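PDB 2CB4: mosquitocidal toxin from Bacillus sphaericus, which probably transfers ADP-ribose from NAD to target proteins through its catalytic domain, the part in this structure, and thereby acts as a toxin against mosquito larvae. Local coordinates for residues A[81-86]-A[143-148]; A[150-155]-A[239-244]; A[21-26]-A[160-165]. The protein carries 1 engineered substitution. All coordinates share one frame; numbering follows the deposited sequence.

Contact 1 (A[81-86]-A[143-148]); sequences WDRRPP and PHSANN
At the end of strand 78-82, in the central sheet of the ADP-ribosyltransferase domain, R83 sends its guanidinium group into two overlapping type I turns, P143 to A146 and S145 to N148. R83 NH1 donates to N148 O at 2.7 Å, nearly straight (165°) and almost in the guanidinium plane. R83 NH2 donates to S145 OG at 2.8 Å (150°), and by a weaker, bent bond to S145 O. The R83 chain bends at chi2 (-89°), which carries the group off the strand end to the turns. All three acceptors lie along the guanidinium edge, so the bonds fix its rotation. R83 has two acidic partners: D258 OD2 bridges its NE and D243 OD2 its NH1. D258 OD1 also hydrogen-bonds S145 OG. H233 of the second subunit packs on S145 and N148. P143 CD sits over one face of the W81 indole in a CH-pi contact, while W81 NE1 donates to W141 O. R84 N donates to D82 OD1, an Asx turn, while R84 NE and NH2 grip the two D82 oxygens side-on in a salt bridge. Strand 150-156 adjoins strand 78-82: D82 pairs with Y152 and R83 packs on I151. P85, the N-cap residue of helix 86-92, packs on Y152.

Contact 2 (A[150-155]-A[239-244]); sequences IIYRYE and GNNMDS
The side chains of I150 and D243 run past each other in opposite directions. This brings the D243 carboxylate to the backbone of I150. D243 OD1 takes the I150 N-H on its syn lone pair at 3.1 Å, with an angle of 162°. The same oxygen lies 3.5 Å from I150 CB. The other oxygen, D243 OD2, turns to R83 NH1 in a salt bridge, so the carboxylate joins the strand backbone to that arginine. A water closes a second link between the same two residues: it donates to I150 O and accepts from D243 N.

The contact lies at the surface, where the loop 239-244 runs past the start of strand 150-156, a strand of the central sheet of the ADP-ribosyltransferase fold. Here Y152 reaches the loop end-on. Its CG is anti to the carbonyl carbon (chi1 -63°), and the ring extends to the N241 backbone. Y152 OH donates to N241 O at 2.6 Å, in the carbonyl plane and on a lone pair; this oxygen sits at the ring edge. A second water donates to Y152 OH and accepts from N241 N. I150 crosses N241 at a slant, with its CD1 3.9 Å from N241 CB. The amide of N241 points elsewhere, and its ND2 bonds E197 OE2 on strand 192-199.

Contact 3 (A[21-26]-A[160-165]); sequences NTWIQA and GGIDIN
The W23 indole meets I162 at its edge: I162 CG1 lies 4.2 Å from W23 CE3, near the ring plane. The two side chains lie side by side and point the same way. One face of the indole is covered by I24, whose CG2 sits 3.7 Å above the plane and over its centre. The ring gets there because W23 CG stands between the backbone N and the carbonyl carbon (chi1 65°). W23 NE1 bonds S36 OG. Beside the ring the two backbones come very close, with W23 CA 3.6 Å from G160 CA. A CB on G160 would collide with T22 O and W23 O, so the approach needs glycine there. G160 CA also makes a CH...O contact with T22 O at 3.2 Å. G161 N donates to W23 O at 2.9 Å, with an angle of 160°. This is a buried contact that joins the loop before helix 36-44 to the glycine pair leading into strand 162-163. W23 packs on L39 and Y40 of helix 36-44, and both W23 and I162 touch P184 of strand 180-184. I162 also pairs with T182 of that strand and packs on L111 of helix 111-117. D163 then caps helix 164-167.

Contacts 1 and 2 are neighbours, with centres 6 Å apart, at adjacent strands of one sheet. D82 O lies 2.8 Å from Y152 N in the strand pairing, and Y154 OH lies 2.7 Å from R84 O, both probably hydrogen bonds. R83 and D243 also link them. Strand 78-82 of contact 1 holds R80, probably the conserved arginine of the R-S-E class of these transferases, which bridges D82. Contact 3 lies on the opposite side of the chain's centre, about 24 Å from contact 1 and 26 Å from contact 2 between centres. It reaches the same sheet through strand 162-163. That strand pairs with 180-184, whose start probably carries the glutamate motif, with the engineered glutamine in it.

Contact 1 (A[81-86]-A[143-148])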
loop_
_atom_site.group_PDB
_atom_site.type_symbol
_atom_site.label_atom_id
_atom_site.label_comp_id
_atom_site.label_asym_id
_atom_site.label_seq_id
_atom_site.Cartn_x
_atom_site.Cartn_y
_atom_site.Cartn_z
ATOM N N TRP A 81 -14.347 1.066 -36.895
ATOM C CA TRP A 81 -15.170 2.046 -36.196
ATOM C C TRP A 81 -14.663 2.056 -34.766
ATOM O O TRP A 81 -14.568 1.005 -34.130
ATOM C CB TRP A 81 -16.627 1.585 -36.187
ATOM C CG TRP A 81 -17.245 1.662 -37.556
ATOM C CD1 TRP A 81 -17.431 0.618 -38.459
ATOM C CD2 TRP A 81 -17.808 2.828 -38.172
ATOM N NE1 TRP A 81 -18.034 1.089 -39.597
ATOM C CE2 TRP A 81 -18.273 2.437 -39.465
ATOM C CE3 TRP A 81 -17.907 4.177 -37.795
ATOM C CZ2 TRP A 81 -18.877 3.345 -40.352
ATOM C CZ3 TRP A 81 -18.528 5.076 -38.678
ATOM C CH2 TRP A 81 -19.016 4.648 -39.932
ATOM N N ASP A 82 -14.349 3.242 -34.252
ATOM C CA ASP A 82 -13.825 3.345 -32.890
ATOM C C ASP A 82 -14.222 4.689 -32.284
ATOM O O ASP A 82 -14.244 5.717 -32.988
ATOM C CB ASP A 82 -12.274 3.182 -32.890
ATOM C CG ASP A 82 -11.739 2.565 -31.596
ATOM O OD1 ASP A 82 -11.878 3.204 -30.536
ATOM O OD2 ASP A 82 -11.168 1.447 -31.615
ATOM N N ARG A 83 -14.526 4.680 -30.988
ATOM C CA ARG A 83 -14.904 5.919 -30.289
ATOM C C ARG A 83 -13.666 6.722 -29.850
ATOM O O ARG A 83 -13.798 7.883 -29.526
ATOM C CB ARG A 83 -15.827 5.637 -29.074
ATOM C CG ARG A 83 -17.190 4.947 -29.407
ATOM C CD ARG A 83 -18.267 5.963 -29.707
ATOM N NE ARG A 83 -19.494 5.415 -30.299
ATOM C CZ ARG A 83 -20.483 6.183 -30.752
ATOM N NH1 ARG A 83 -20.395 7.481 -30.620
ATOM N NH2 ARG A 83 -21.542 5.681 -31.333
ATOM N N ARG A 84 -12.475 6.108 -29.889
ATOM C CA ARG A 84 -11.228 6.766 -29.502
ATOM C C ARG A 84 -10.688 7.683 -30.594
ATOM O O ARG A 84 -10.713 7.338 -31.763
ATOM C CB ARG A 84 -10.182 5.751 -29.009
ATOM C CG ARG A 84 -10.642 4.979 -27.767
ATOM C CD ARG A 84 -9.708 3.783 -27.482
ATOM N NE ARG A 84 -9.835 2.772 -28.537
ATOM C CZ ARG A 84 -8.976 1.787 -28.747
ATOM N NH1 ARG A 84 -7.913 1.658 -27.962
ATOM N NH2 ARG A 84 -9.177 0.933 -29.751
ATOM N N PRO A 85 -10.218 8.875 -30.202
ATOM C CA PRO A 85 -9.759 9.864 -31.186
ATOM C C PRO A 85 -8.335 9.706 -31.678
ATOM O O PRO A 85 -7.551 8.933 -31.114
ATOM C CB PRO A 85 -9.950 11.180 -30.442
ATOM C CG PRO A 85 -9.640 10.793 -28.976
ATOM C CD PRO A 85 -10.102 9.387 -28.805
ATOM N N PRO A 86 -7.998 10.454 -32.737
ATOM C CA PRO A 86 -6.659 10.379 -33.340
ATOM C C PRO A 86 -5.464 10.568 -32.387
ATOM O O PRO A 86 -4.415 9.943 -32.591
ATOM C CB PRO A 86 -6.681 11.455 -34.450
ATOM C CG PRO A 86 -8.023 11.995 -34.506
ATOM C CD PRO A 86 -8.878 11.430 -33.419
ATOM N N PRO A 143 -21.824 0.384 -37.191
ATOM C CA PRO A 143 -22.370 0.117 -35.855
ATOM C C PRO A 143 -23.773 0.708 -35.705
ATOM O O PRO A 143 -24.089 1.745 -36.279
ATOM C CB PRO A 143 -21.382 0.831 -34.907
ATOM C CG PRO A 143 -20.188 1.128 -35.684
ATOM C CD PRO A 143 -20.552 1.138 -37.134
ATOM N N HIS A 144 -24.617 0.069 -34.906
ATOM C CA HIS A 144 -25.972 0.590 -34.685
ATOM C C HIS A 144 -25.956 1.983 -34.058
ATOM O O HIS A 144 -26.860 2.770 -34.268
ATOM C CB HIS A 144 -26.764 -0.360 -33.752
ATOM C CG HIS A 144 -27.159 -1.638 -34.405
ATOM N ND1 HIS A 144 -27.137 -2.856 -33.748
ATOM C CD2 HIS A 144 -27.588 -1.896 -35.667
ATOM C CE1 HIS A 144 -27.553 -3.798 -34.574
ATOM N NE2 HIS A 144 -27.843 -3.239 -35.739
ATOM N N SER A 145 -24.938 2.274 -33.255
ATOM C CA SER A 145 -24.859 3.566 -32.562
ATOM C C SER A 145 -24.132 4.662 -33.350
ATOM O O SER A 145 -23.894 5.745 -32.815
ATOM C CB SER A 145 -24.064 3.360 -31.281
ATOM O OG SER A 145 -22.696 3.166 -31.621
ATOM N N ALA A 146 -23.764 4.381 -34.599
ATOM C CA ALA A 146 -22.995 5.309 -35.416
ATOM C C ALA A 146 -23.512 6.746 -35.563
ATOM O O ALA A 146 -22.719 7.687 -35.751
ATOM C CB ALA A 146 -22.655 4.674 -36.797
ATOM N N ASN A 147 -24.826 6.917 -35.506
ATOM C CA ASN A 147 -25.443 8.244 -35.666
ATOM C C ASN A 147 -25.470 9.024 -34.345
ATOM O O ASN A 147 -25.912 10.156 -34.298
ATOM C CB ASN A 147 -26.900 8.079 -36.160
ATOM C CG ASN A 147 -27.012 7.990 -37.691
ATOM O OD1 ASN A 147 -28.068 7.643 -38.209
ATOM N ND2 ASN A 147 -25.951 8.349 -38.409
ATOM N N ASN A 148 -25.028 8.381 -33.274
ATOM C CA ASN A 148 -25.029 8.976 -31.940
ATOM C C ASN A 148 -23.668 9.469 -31.527
ATOM O O ASN A 148 -22.670 8.716 -31.529
ATOM C CB ASN A 148 -25.532 7.943 -30.890
ATOM C CG ASN A 148 -26.870 7.297 -31.305
ATOM O OD1 ASN A 148 -26.931 6.115 -31.670
ATOM N ND2 ASN A 148 -27.916 8.108 -31.367
#

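Contact 2 (A[150-155]-A[239-244])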
loop_
_atom_site.group_PDB
_atom_site.type_symbol
_atom_site.label_atom_id
_atom_site.label_comp_id
_atom_site.label_asym_id
_atom_site.label_seq_id
_atom_site.Cartn_x
_atom_site.Cartn_y
_atom_site.Cartn_z
ATOM N N ILE A 150 -20.063 11.153 -31.093
ATOM C CA ILE A 150 -18.820 11.161 -31.850
ATOM C C ILE A 150 -18.217 9.772 -32.055
ATOM O O ILE A 150 -17.929 9.048 -31.098
ATOM C CB ILE A 150 -17.752 12.021 -31.104
ATOM C CG1 ILE A 150 -18.329 13.410 -30.803
ATOM C CG2 ILE A 150 -16.429 12.093 -31.908
ATOM C CD1 ILE A 150 -17.424 14.280 -29.930
ATOM N N ILE A 151 -17.999 9.425 -33.319
ATOM C CA ILE A 151 -17.399 8.147 -33.657
ATOM C C ILE A 151 -16.421 8.368 -34.811
ATOM O O ILE A 151 -16.574 9.301 -35.629
ATOM C CB ILE A 151 -18.478 7.055 -33.968
ATOM C CG1 ILE A 151 -17.836 5.657 -33.958
ATOM C CG2 ILE A 151 -19.207 7.352 -35.292
ATOM C CD1 ILE A 151 -18.817 4.534 -33.925
ATOM N N TYR A 152 -15.400 7.525 -34.860
ATOM C CA TYR A 152 -14.378 7.604 -35.904
ATOM C C TYR A 152 -14.403 6.346 -36.773
ATOM O O TYR A 152 -14.660 5.247 -36.291
ATOM C CB TYR A 152 -12.986 7.740 -35.248
ATOM C CG TYR A 152 -12.846 9.022 -34.436
ATOM C CD1 TYR A 152 -12.359 10.200 -35.031
ATOM C CD2 TYR A 152 -13.269 9.079 -33.094
ATOM C CE1 TYR A 152 -12.287 11.377 -34.318
ATOM C CE2 TYR A 152 -13.211 10.279 -32.374
ATOM C CZ TYR A 152 -12.720 11.420 -32.997
ATOM O OH TYR A 152 -12.611 12.619 -32.306
ATOM N N ARG A 153 -14.120 6.517 -38.059
ATOM C CA ARG A 153 -14.014 5.393 -38.976
ATOM C C ARG A 153 -12.588 5.447 -39.517
ATOM O O ARG A 153 -12.268 6.266 -40.374
ATOM C CB ARG A 153 -15.018 5.510 -40.126
ATOM C CG ARG A 153 -15.253 4.147 -40.859
ATOM C CD ARG A 153 -16.051 4.414 -42.130
ATOM N NE ARG A 153 -15.140 4.817 -43.167
ATOM C CZ ARG A 153 -15.387 4.734 -44.458
ATOM N NH1 ARG A 153 -16.550 4.287 -44.883
ATOM N NH2 ARG A 153 -14.459 5.112 -45.317
ATOM N N TYR A 154 -11.726 4.603 -38.968
ATOM C CA TYR A 154 -10.331 4.553 -39.364
ATOM C C TYR A 154 -10.132 3.714 -40.613
ATOM O O TYR A 154 -10.781 2.662 -40.771
ATOM C CB TYR A 154 -9.455 4.006 -38.206
ATOM C CG TYR A 154 -9.367 4.970 -37.030
ATOM C CD1 TYR A 154 -8.350 5.922 -36.969
ATOM C CD2 TYR A 154 -10.330 4.949 -35.984
ATOM C CE1 TYR A 154 -8.263 6.826 -35.915
ATOM C CE2 TYR A 154 -10.244 5.864 -34.906
ATOM C CZ TYR A 154 -9.210 6.795 -34.903
ATOM O OH TYR A 154 -9.108 7.696 -33.904
ATOM N N GLU A 155 -9.208 4.184 -41.466
ATOM C CA GLU A 155 -8.816 3.541 -42.724
ATOM C C GLU A 155 -7.445 2.903 -42.528
ATOM O O GLU A 155 -6.471 3.562 -42.166
ATOM C CB GLU A 155 -8.765 4.562 -43.863
ATOM C CG GLU A 155 -8.308 3.987 -45.195
ATOM C CD GLU A 155 -7.948 5.075 -46.176
ATOM O OE1 GLU A 155 -7.266 6.047 -45.782
ATOM O OE2 GLU A 155 -8.400 4.999 -47.334
ATOM N N GLY A 239 -7.659 16.908 -31.756
ATOM C CA GLY A 239 -7.564 15.463 -31.887
ATOM C C GLY A 239 -7.944 14.661 -30.693
ATOM O O GLY A 239 -7.603 13.496 -30.592
ATOM N N ASN A 240 -8.696 15.273 -29.797
ATOM C CA ASN A 240 -9.102 14.584 -28.592
ATOM C C ASN A 240 -10.570 14.452 -28.375
ATOM O O ASN A 240 -10.970 14.088 -27.276
ATOM C CB ASN A 240 -8.509 15.294 -27.379
ATOM C CG ASN A 240 -7.260 14.635 -26.914
ATOM O OD1 ASN A 240 -6.174 15.221 -27.004
ATOM N ND2 ASN A 240 -7.371 13.344 -26.548
ATOM N N ASN A 241 -11.397 14.748 -29.378
ATOM C CA ASN A 241 -12.844 14.657 -29.150
ATOM C C ASN A 241 -13.339 13.265 -28.927
ATOM O O ASN A 241 -13.182 12.377 -29.764
ATOM C CB ASN A 241 -13.660 15.352 -30.247
ATOM C CG ASN A 241 -13.141 16.729 -30.559
ATOM O OD1 ASN A 241 -12.590 17.414 -29.697
ATOM N ND2 ASN A 241 -13.242 17.114 -31.808
HETATM N N MSE A 242 -13.989 13.084 -27.806
HETATM C CA MSE A 242 -14.524 11.779 -27.458
HETATM C C MSE A 242 -15.763 11.937 -26.572
HETATM O O MSE A 242 -15.888 12.911 -25.843
HETATM C CB MSE A 242 -13.458 11.167 -26.550
HETATM C CG MSE A 242 -13.348 9.685 -26.725
HETATM SE SE MSE A 242 -12.133 8.726 -25.560
HETATM C CE MSE A 242 -13.223 7.146 -25.683
ATOM N N ASP A 243 -16.648 10.953 -26.604
ATOM C CA ASP A 243 -17.852 10.954 -25.766
ATOM C C ASP A 243 -17.536 10.861 -24.254
ATOM O O ASP A 243 -16.630 10.124 -23.834
ATOM C CB ASP A 243 -18.739 9.767 -26.147
ATOM C CG ASP A 243 -19.218 9.835 -27.571
ATOM O OD1 ASP A 243 -19.332 10.958 -28.131
ATOM O OD2 ASP A 243 -19.525 8.762 -28.115
ATOM N N SER A 244 -18.317 11.590 -23.450
ATOM C CA SER A 244 -18.159 11.619 -21.977
ATOM C C SER A 244 -16.695 11.836 -21.540
ATOM O O SER A 244 -16.395 12.061 -20.352
ATOM C CB SER A 244 -18.778 10.368 -21.299
ATOM O OG SER A 244 -17.998 9.184 -21.497
HETATM O O HOH W 1 -16.174 9.340 -29.027
HETATM O O HOH W 2 -10.592 14.464 -32.290
#

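Contact 3 (A[21-26]-A[160-165])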
loop_
_atom_site.group_PDB
_atom_site.type_symbol
_atom_site.label_atom_id
_atom_site.label_comp_id
_atom_site.label_asym_id
_atom_site.label_seq_id
_atom_site.Cartn_x
_atom_site.Cartn_y
_atom_site.Cartn_z
ATOM N N ASN A 21 5.420 -15.312 -40.774
ATOM C CA ASN A 21 4.618 -14.573 -39.817
ATOM C C ASN A 21 3.877 -13.360 -40.390
ATOM O O ASN A 21 3.459 -12.497 -39.649
ATOM C CB ASN A 21 5.468 -14.177 -38.618
ATOM C CG ASN A 21 6.472 -13.106 -38.952
ATOM O OD1 ASN A 21 6.636 -12.726 -40.128
ATOM N ND2 ASN A 21 7.146 -12.595 -37.925
ATOM N N THR A 22 3.701 -13.312 -41.702
ATOM C CA THR A 22 3.002 -12.199 -42.342
ATOM C C THR A 22 1.655 -11.900 -41.714
ATOM O O THR A 22 1.265 -10.736 -41.586
ATOM C CB THR A 22 2.800 -12.446 -43.853
ATOM O OG1 THR A 22 4.077 -12.612 -44.467
ATOM C CG2 THR A 22 2.117 -11.285 -44.519
ATOM N N TRP A 23 0.938 -12.953 -41.342
ATOM C CA TRP A 23 -0.402 -12.818 -40.778
ATOM C C TRP A 23 -0.483 -11.951 -39.512
ATOM O O TRP A 23 -1.529 -11.315 -39.246
ATOM C CB TRP A 23 -1.058 -14.191 -40.575
ATOM C CG TRP A 23 -0.369 -15.062 -39.545
ATOM C CD1 TRP A 23 0.914 -15.499 -39.579
ATOM C CD2 TRP A 23 -0.950 -15.606 -38.341
ATOM N NE1 TRP A 23 1.184 -16.258 -38.459
ATOM C CE2 TRP A 23 0.055 -16.343 -37.692
ATOM C CE3 TRP A 23 -2.223 -15.526 -37.750
ATOM C CZ2 TRP A 23 -0.158 -16.990 -36.466
ATOM C CZ3 TRP A 23 -2.444 -16.195 -36.545
ATOM C CH2 TRP A 23 -1.416 -16.922 -35.925
ATOM N N ILE A 24 0.619 -11.920 -38.753
ATOM C CA ILE A 24 0.707 -11.125 -37.527
ATOM C C ILE A 24 1.773 -10.015 -37.602
ATOM O O ILE A 24 2.202 -9.497 -36.582
ATOM C CB ILE A 24 0.988 -11.984 -36.275
ATOM C CG1 ILE A 24 2.207 -12.874 -36.503
ATOM C CG2 ILE A 24 -0.236 -12.812 -35.909
ATOM C CD1 ILE A 24 2.489 -13.779 -35.308
ATOM N N GLN A 25 2.190 -9.643 -38.803
ATOM C CA GLN A 25 3.210 -8.606 -38.931
ATOM C C GLN A 25 2.787 -7.177 -38.527
ATOM O O GLN A 25 3.648 -6.317 -38.297
ATOM C CB GLN A 25 3.804 -8.602 -40.351
ATOM C CG GLN A 25 5.109 -9.357 -40.422
ATOM C CD GLN A 25 5.645 -9.507 -41.832
ATOM O OE1 GLN A 25 5.394 -8.677 -42.709
ATOM N NE2 GLN A 25 6.403 -10.577 -42.060
ATOM N N ALA A 26 1.475 -6.916 -38.474
ATOM C CA ALA A 26 0.964 -5.578 -38.116
ATOM C C ALA A 26 0.912 -5.419 -36.593
ATOM O O ALA A 26 0.667 -4.327 -36.085
ATOM C CB ALA A 26 -0.440 -5.355 -38.725
ATOM N N GLY A 160 -1.015 -8.881 -43.396
ATOM C CA GLY A 160 -1.652 -9.954 -42.660
ATOM C C GLY A 160 -3.122 -9.841 -42.358
ATOM O O GLY A 160 -3.912 -9.230 -43.095
ATOM N N GLY A 161 -3.474 -10.485 -41.251
ATOM C CA GLY A 161 -4.835 -10.562 -40.781
ATOM C C GLY A 161 -5.442 -11.919 -41.179
ATOM O O GLY A 161 -5.100 -12.477 -42.215
ATOM N N ILE A 162 -6.349 -12.425 -40.343
ATOM C CA ILE A 162 -7.073 -13.671 -40.590
ATOM C C ILE A 162 -8.360 -13.321 -41.302
ATOM O O ILE A 162 -9.122 -12.480 -40.833
ATOM C CB ILE A 162 -7.461 -14.337 -39.274
ATOM C CG1 ILE A 162 -6.228 -14.546 -38.399
ATOM C CG2 ILE A 162 -8.225 -15.605 -39.513
ATOM C CD1 ILE A 162 -6.618 -14.924 -36.947
ATOM N N ASP A 163 -8.597 -13.948 -42.450
ATOM C CA ASP A 163 -9.828 -13.733 -43.229
ATOM C C ASP A 163 -10.887 -14.647 -42.605
ATOM O O ASP A 163 -10.936 -15.852 -42.869
ATOM C CB ASP A 163 -9.593 -14.129 -44.680
ATOM C CG ASP A 163 -10.791 -13.840 -45.562
ATOM O OD1 ASP A 163 -11.941 -13.969 -45.085
ATOM O OD2 ASP A 163 -10.582 -13.464 -46.732
ATOM N N ILE A 164 -11.710 -14.081 -41.732
ATOM C CA ILE A 164 -12.706 -14.840 -40.983
ATOM C C ILE A 164 -13.711 -15.631 -41.822
ATOM O O ILE A 164 -13.945 -16.812 -41.591
ATOM C CB ILE A 164 -13.431 -13.925 -39.924
ATOM C CG1 ILE A 164 -12.414 -13.365 -38.910
ATOM C CG2 ILE A 164 -14.611 -14.667 -39.252
ATOM C CD1 ILE A 164 -11.626 -14.428 -38.149
ATOM N N ASN A 165 -14.327 -14.970 -42.779
ATOM C CA ASN A 165 -15.309 -15.636 -43.600
ATOM C C ASN A 165 -14.734 -16.817 -44.416
ATOM O O ASN A 165 -15.443 -17.772 -44.690
ATOM C CB ASN A 165 -16.070 -14.626 -44.471
ATOM C CG ASN A 165 -17.076 -13.800 -43.671
ATOM O OD1 ASN A 165 -17.237 -13.984 -42.472
ATOM N ND2 ASN A 165 -17.784 -12.907 -44.344
#